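Local atomic coordinates of regulatory protein BlaR1 (Bacillus licheniformis, PDB entry 1NRF), a protein that senses beta-lactam antibiotics at the cell surface and probably signals their presence to the cytoplasm, through acylation of a serine in its extracellular C-terminal domain. Residues A[15-20]-A[45-50]; A[123-128]-A[140-145]. One frame throughout, in Å; residues are numbered along the deposited sequence.

Contact 1: residues A[15-20]-A[45-50]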
loop_
_atom_site.group_PDB
_atom_site.type_symbol
_atom_site.label_atom_id
_atom_site.label_comp_id
_atom_site.label_asym_id
_atom_site.label_seq_id
_atom_site.Cartn_x
_atom_site.Cartn_y
_atom_site.Cartn_z
ATOM N N PRO A 15 -4.038 -5.271 -20.267
ATOM C CA PRO A 15 -4.563 -5.685 -21.570
ATOM C C PRO A 15 -5.325 -7.001 -21.453
ATOM O O PRO A 15 -4.824 -7.968 -20.882
ATOM C CB PRO A 15 -3.306 -5.812 -22.425
ATOM C CG PRO A 15 -2.261 -6.229 -21.422
ATOM C CD PRO A 15 -2.565 -5.322 -20.246
ATOM N N GLY A 16 -6.539 -7.021 -21.990
ATOM C CA GLY A 16 -7.357 -8.216 -21.933
ATOM C C GLY A 16 -8.288 -8.206 -20.739
ATOM O O GLY A 16 -8.458 -9.232 -20.084
ATOM N N THR A 17 -8.894 -7.050 -20.464
ATOM C CA THR A 17 -9.805 -6.893 -19.327
ATOM C C THR A 17 -11.015 -6.025 -19.673
ATOM O O THR A 17 -11.122 -5.516 -20.788
ATOM C CB THR A 17 -9.080 -6.236 -18.115
ATOM O OG1 THR A 17 -8.586 -4.942 -18.488
ATOM C CG2 THR A 17 -7.912 -7.097 -17.649
ATOM N N ASN A 18 -11.926 -5.874 -18.708
ATOM C CA ASN A 18 -13.120 -5.046 -18.876
ATOM C C ASN A 18 -13.368 -4.247 -17.587
ATOM O O ASN A 18 -12.969 -4.659 -16.498
ATOM C CB ASN A 18 -14.338 -5.912 -19.250
ATOM C CG ASN A 18 -14.958 -6.627 -18.059
ATOM O OD1 ASN A 18 -15.798 -6.066 -17.351
ATOM N ND2 ASN A 18 -14.551 -7.874 -17.837
ATOM N N VAL A 19 -14.013 -3.094 -17.715
ATOM C CA VAL A 19 -14.267 -2.235 -16.567
ATOM C C VAL A 19 -15.747 -1.990 -16.278
ATOM O O VAL A 19 -16.568 -1.897 -17.187
ATOM C CB VAL A 19 -13.556 -0.871 -16.752
ATOM C CG1 VAL A 19 -13.807 0.030 -15.557
ATOM C CG2 VAL A 19 -12.070 -1.097 -16.935
ATOM N N GLU A 20 -16.065 -1.887 -14.992
ATOM C CA GLU A 20 -17.424 -1.639 -14.519
ATOM C C GLU A 20 -17.373 -0.445 -13.566
ATOM O O GLU A 20 -16.384 -0.236 -12.867
ATOM C CB GLU A 20 -17.946 -2.873 -13.778
ATOM C CG GLU A 20 -19.375 -2.775 -13.284
ATOM C CD GLU A 20 -19.795 -4.009 -12.493
ATOM O OE1 GLU A 20 -19.220 -4.242 -11.403
ATOM O OE2 GLU A 20 -20.690 -4.746 -12.964
ATOM N N LYS A 45 -11.376 -10.990 -14.692
ATOM C CA LYS A 45 -10.553 -9.959 -15.326
ATOM C C LYS A 45 -11.392 -8.682 -15.393
ATOM O O LYS A 45 -11.418 -7.993 -16.411
ATOM C CB LYS A 45 -10.151 -10.375 -16.745
ATOM C CG LYS A 45 -9.471 -11.728 -16.844
ATOM C CD LYS A 45 -8.977 -11.986 -18.258
ATOM C CE LYS A 45 -8.601 -13.451 -18.478
ATOM N NZ LYS A 45 -7.476 -13.936 -17.616
ATOM N N LYS A 46 -12.091 -8.387 -14.305
ATOM C CA LYS A 46 -12.943 -7.212 -14.256
ATOM C C LYS A 46 -12.578 -6.206 -13.168
ATOM O O LYS A 46 -12.267 -6.564 -12.029
ATOM C CB LYS A 46 -14.400 -7.625 -14.053
ATOM C CG LYS A 46 -15.365 -6.439 -13.986
ATOM C CD LYS A 46 -16.622 -6.776 -13.197
ATOM C CE LYS A 46 -17.285 -8.046 -13.704
ATOM N NZ LYS A 46 -17.662 -7.946 -15.141
ATOM N N TYR A 47 -12.623 -4.936 -13.542
ATOM C CA TYR A 47 -12.356 -3.862 -12.610
ATOM C C TYR A 47 -13.690 -3.261 -12.227
ATOM O O TYR A 47 -14.555 -3.048 -13.084
ATOM C CB TYR A 47 -11.534 -2.739 -13.241
ATOM C CG TYR A 47 -10.102 -3.065 -13.582
ATOM C CD1 TYR A 47 -9.745 -3.412 -14.882
ATOM C CD2 TYR A 47 -9.091 -2.941 -12.626
ATOM C CE1 TYR A 47 -8.427 -3.615 -15.233
ATOM C CE2 TYR A 47 -7.757 -3.142 -12.969
ATOM C CZ TYR A 47 -7.435 -3.475 -14.279
ATOM O OH TYR A 47 -6.125 -3.623 -14.657
ATOM N N THR A 48 -13.866 -3.006 -10.938
ATOM C CA THR A 48 -15.070 -2.355 -10.461
ATOM C C THR A 48 -14.518 -1.102 -9.805
ATOM O O THR A 48 -13.748 -1.188 -8.844
ATOM C CB THR A 48 -15.811 -3.184 -9.416
ATOM O OG1 THR A 48 -16.161 -4.455 -9.973
ATOM C CG2 THR A 48 -17.087 -2.464 -8.990
ATOM N N ILE A 49 -14.871 0.061 -10.337
ATOM C CA ILE A 49 -14.358 1.280 -9.748
ATOM C C ILE A 49 -15.333 2.414 -9.550
ATOM O O ILE A 49 -16.207 2.666 -10.373
ATOM C CB ILE A 49 -13.146 1.832 -10.535
ATOM C CG1 ILE A 49 -13.490 1.981 -12.010
ATOM C CG2 ILE A 49 -11.950 0.916 -10.347
ATOM C CD1 ILE A 49 -12.307 2.447 -12.845
ATOM N N TYR A 50 -15.151 3.088 -8.421
ATOM C CA TYR A 50 -15.953 4.234 -8.049
ATOM C C TYR A 50 -15.070 5.475 -8.188
ATOM O O TYR A 50 -13.928 5.489 -7.703
ATOM C CB TYR A 50 -16.445 4.092 -6.602
ATOM C CG TYR A 50 -16.925 5.391 -6.006
ATOM C CD1 TYR A 50 -16.276 5.949 -4.907
ATOM C CD2 TYR A 50 -17.970 6.104 -6.590
ATOM C CE1 TYR A 50 -16.645 7.186 -4.409
ATOM C CE2 TYR A 50 -18.351 7.349 -6.097
ATOM C CZ TYR A 50 -17.681 7.886 -5.009
ATOM O OH TYR A 50 -18.029 9.127 -4.532
#
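Val19 lies obliquely against Tyr47, its CG2 3.9 Å from ring atom CD1, while CG1, anti to the backbone N (chi1 -180°), reaches Ile49 CD1, also at 3.9 Å. Beta-branched and aromatic residues suit extended strands. Thr17 OG1 approaches the Tyr47 ring in its plane, 3.5 Å from CE1, and is hydrogen-bonded to Leu14 O. On the other face, Asn18 OD1 receives a weak bond from Lys46 NZ (3.4 Å), the lysine chain folding back at its last two torsions. Thr48 OG1 gives a weak bond to Glu20 OE1 (3.4 Å), the two side chains lying side by side. A parallel ladder carries all this: Asn18 and Glu20 each turn both N-H and C=O towards strand 46-50, Asn18 between Lys45 O and Tyr47 N, Glu20 between Tyr47 O (2.7 Å from Glu20 N) and Ile49 N. Strand 18-21 thereby becomes an outermost strand of the mixed sheet of the penicillin-binding sensor domain. Lys45, in left-handed conformation (phi 43°), forms with Lys46 a G1 bulge opposite Asn41, just where strand 46-50 begins. Farther out, the Tyr47 hydroxyl is hydrogen-bonded to Asn163 and Leu14 N, and Phe13 meets its ring edge-to-face.

Contact 2: residues A[123-128]-A[140-145]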
loop_
_atom_site.group_PDB
_atom_site.type_symbol
_atom_site.label_atom_id
_atom_site.label_comp_id
_atom_site.label_asym_id
_atom_site.label_seq_id
_atom_site.Cartn_x
_atom_site.Cartn_y
_atom_site.Cartn_z
ATOM N N ILE A 123 20.495 1.458 1.044
ATOM C CA ILE A 123 20.503 1.079 -0.362
ATOM C C ILE A 123 21.006 2.208 -1.266
ATOM O O ILE A 123 21.680 1.955 -2.264
ATOM C CB ILE A 123 19.095 0.612 -0.801
ATOM C CG1 ILE A 123 18.709 -0.625 0.012
ATOM C CG2 ILE A 123 19.073 0.284 -2.288
ATOM C CD1 ILE A 123 17.326 -1.152 -0.282
ATOM N N GLY A 124 20.685 3.450 -0.917
ATOM C CA GLY A 124 21.143 4.579 -1.713
ATOM C C GLY A 124 20.249 5.026 -2.861
ATOM O O GLY A 124 19.519 4.223 -3.447
ATOM N N GLU A 125 20.324 6.317 -3.186
ATOM C CA GLU A 125 19.537 6.912 -4.261
ATOM C C GLU A 125 19.732 6.247 -5.622
ATOM O O GLU A 125 18.767 6.023 -6.358
ATOM C CB GLU A 125 19.866 8.401 -4.395
ATOM C CG GLU A 125 19.238 9.046 -5.626
ATOM C CD GLU A 125 19.476 10.542 -5.720
ATOM O OE1 GLU A 125 18.951 11.159 -6.671
ATOM O OE2 GLU A 125 20.182 11.098 -4.847
ATOM N N ASP A 126 20.980 5.958 -5.968
ATOM C CA ASP A 126 21.274 5.329 -7.249
ATOM C C ASP A 126 20.514 4.001 -7.353
ATOM O O ASP A 126 19.743 3.794 -8.299
ATOM C CB ASP A 126 22.788 5.116 -7.399
ATOM C CG ASP A 126 23.575 6.439 -7.427
ATOM O OD1 ASP A 126 24.827 6.401 -7.451
ATOM O OD2 ASP A 126 22.954 7.522 -7.430
ATOM N N HIS A 127 20.709 3.112 -6.381
ATOM C CA HIS A 127 20.005 1.832 -6.400
ATOM C C HIS A 127 18.499 2.020 -6.200
ATOM O O HIS A 127 17.704 1.200 -6.646
ATOM C CB HIS A 127 20.534 0.881 -5.321
ATOM C CG HIS A 127 21.950 0.438 -5.533
ATOM N ND1 HIS A 127 22.458 0.128 -6.777
ATOM C CD2 HIS A 127 22.959 0.231 -4.653
ATOM C CE1 HIS A 127 23.718 -0.248 -6.655
ATOM N NE2 HIS A 127 24.047 -0.195 -5.377
ATOM N N LEU A 128 18.108 3.092 -5.523
ATOM C CA LEU A 128 16.696 3.360 -5.295
ATOM C C LEU A 128 15.995 3.747 -6.589
ATOM O O LEU A 128 14.969 3.157 -6.946
ATOM C CB LEU A 128 16.520 4.474 -4.269
ATOM C CG LEU A 128 16.769 4.058 -2.823
ATOM C CD1 LEU A 128 16.909 5.287 -1.930
ATOM C CD2 LEU A 128 15.630 3.170 -2.378
ATOM N N GLU A 140 7.502 7.174 -11.172
ATOM C CA GLU A 140 8.902 6.800 -10.979
ATOM C C GLU A 140 9.802 7.929 -10.453
ATOM O O GLU A 140 11.008 7.741 -10.347
ATOM C CB GLU A 140 9.494 6.261 -12.293
ATOM C CG GLU A 140 8.931 4.917 -12.733
ATOM C CD GLU A 140 9.497 4.446 -14.063
ATOM O OE1 GLU A 140 9.296 3.267 -14.416
ATOM O OE2 GLU A 140 10.138 5.254 -14.764
ATOM N N ASP A 141 9.225 9.082 -10.116
ATOM C CA ASP A 141 10.016 10.208 -9.635
ATOM C C ASP A 141 10.620 9.984 -8.246
ATOM O O ASP A 141 10.186 9.101 -7.503
ATOM C CB ASP A 141 9.182 11.491 -9.665
ATOM C CG ASP A 141 10.036 12.740 -9.531
ATOM O OD1 ASP A 141 11.079 12.830 -10.212
ATOM O OD2 ASP A 141 9.669 13.643 -8.750
ATOM N N PHE A 142 11.613 10.808 -7.900
ATOM C CA PHE A 142 12.343 10.673 -6.632
ATOM C C PHE A 142 13.047 11.986 -6.190
ATOM O O PHE A 142 13.642 12.686 -7.006
ATOM C CB PHE A 142 13.359 9.527 -6.819
ATOM C CG PHE A 142 14.287 9.303 -5.657
ATOM C CD1 PHE A 142 14.295 8.082 -4.997
ATOM C CD2 PHE A 142 15.206 10.283 -5.268
ATOM C CE1 PHE A 142 15.211 7.831 -3.964
ATOM C CE2 PHE A 142 16.119 10.044 -4.243
ATOM C CZ PHE A 142 16.122 8.814 -3.590
ATOM N N SER A 143 12.978 12.310 -4.898
ATOM C CA SER A 143 13.618 13.521 -4.373
ATOM C C SER A 143 14.872 13.138 -3.591
ATOM O O SER A 143 15.987 13.210 -4.109
ATOM C CB SER A 143 12.657 14.287 -3.456
ATOM O OG SER A 143 12.310 13.523 -2.311
ATOM N N VAL A 144 14.676 12.732 -2.342
ATOM C CA VAL A 144 15.768 12.304 -1.479
ATOM C C VAL A 144 15.346 10.991 -0.809
ATOM O O VAL A 144 14.169 10.792 -0.473
ATOM C CB VAL A 144 16.108 13.378 -0.412
ATOM C CG1 VAL A 144 16.497 14.679 -1.104
ATOM C CG2 VAL A 144 14.924 13.595 0.525
ATOM N N PRO A 145 16.303 10.076 -0.615
ATOM C CA PRO A 145 16.032 8.776 0.005
ATOM C C PRO A 145 15.141 8.784 1.232
ATOM O O PRO A 145 14.378 7.845 1.457
ATOM C CB PRO A 145 17.436 8.221 0.298
ATOM C CG PRO A 145 18.338 9.427 0.226
ATOM C CD PRO A 145 17.743 10.246 -0.867
#
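Glu125 OE1 is held in a salt bridge by Arg129 NE, one turn further along the same helix, and the same oxygen lies 3.9 Å from Phe142 CE2. The extended glutamate chain, CG anti to the backbone N (chi1 172°), carries its methylenes across the ring at a slant; CG is 3.6 Å from Phe142 CE2. The carboxylate and ring planes are 16° apart. A long side chain suits this place, because its aliphatic part packs on the phenylalanine while its charge still finds the arginine. From Leu128, CB comes within 3.6 Å of Phe142 CE1, and CD1 sits at the ring edge, in its plane. The same methyl meets Pro145 CB at 3.7 Å, so this buried leucine touches both Phe142 and Pro145. Ser143 OG is hydrogen-bonded to Asp151 within the loop. Tyr148 stacks on the Phe142 ring and also touches Leu128, which leans on Leu72 of helix 66-76; the loop leading to helix 158-170 is thus laid against the start of helix 125-134.

Contacts 1 and 2 lie in different parts of the sensor domain, their centres 32 Å apart and their nearest atoms about 16 Å apart, and they share no helix or strand. Both are partly buried and away from the probable acylated serine. Contact 1 adds an outer strand to the sheet, so its cohesion comes chiefly from regular backbone hydrogen bonds, with apolar groups on one face and weak polar pairs on the other. Contact 2, in the helical part, joins a helix start to an irregular loop; there side chains alone do the joining, through van der Waals packing, and the polar groups find partners within their own helix or loop.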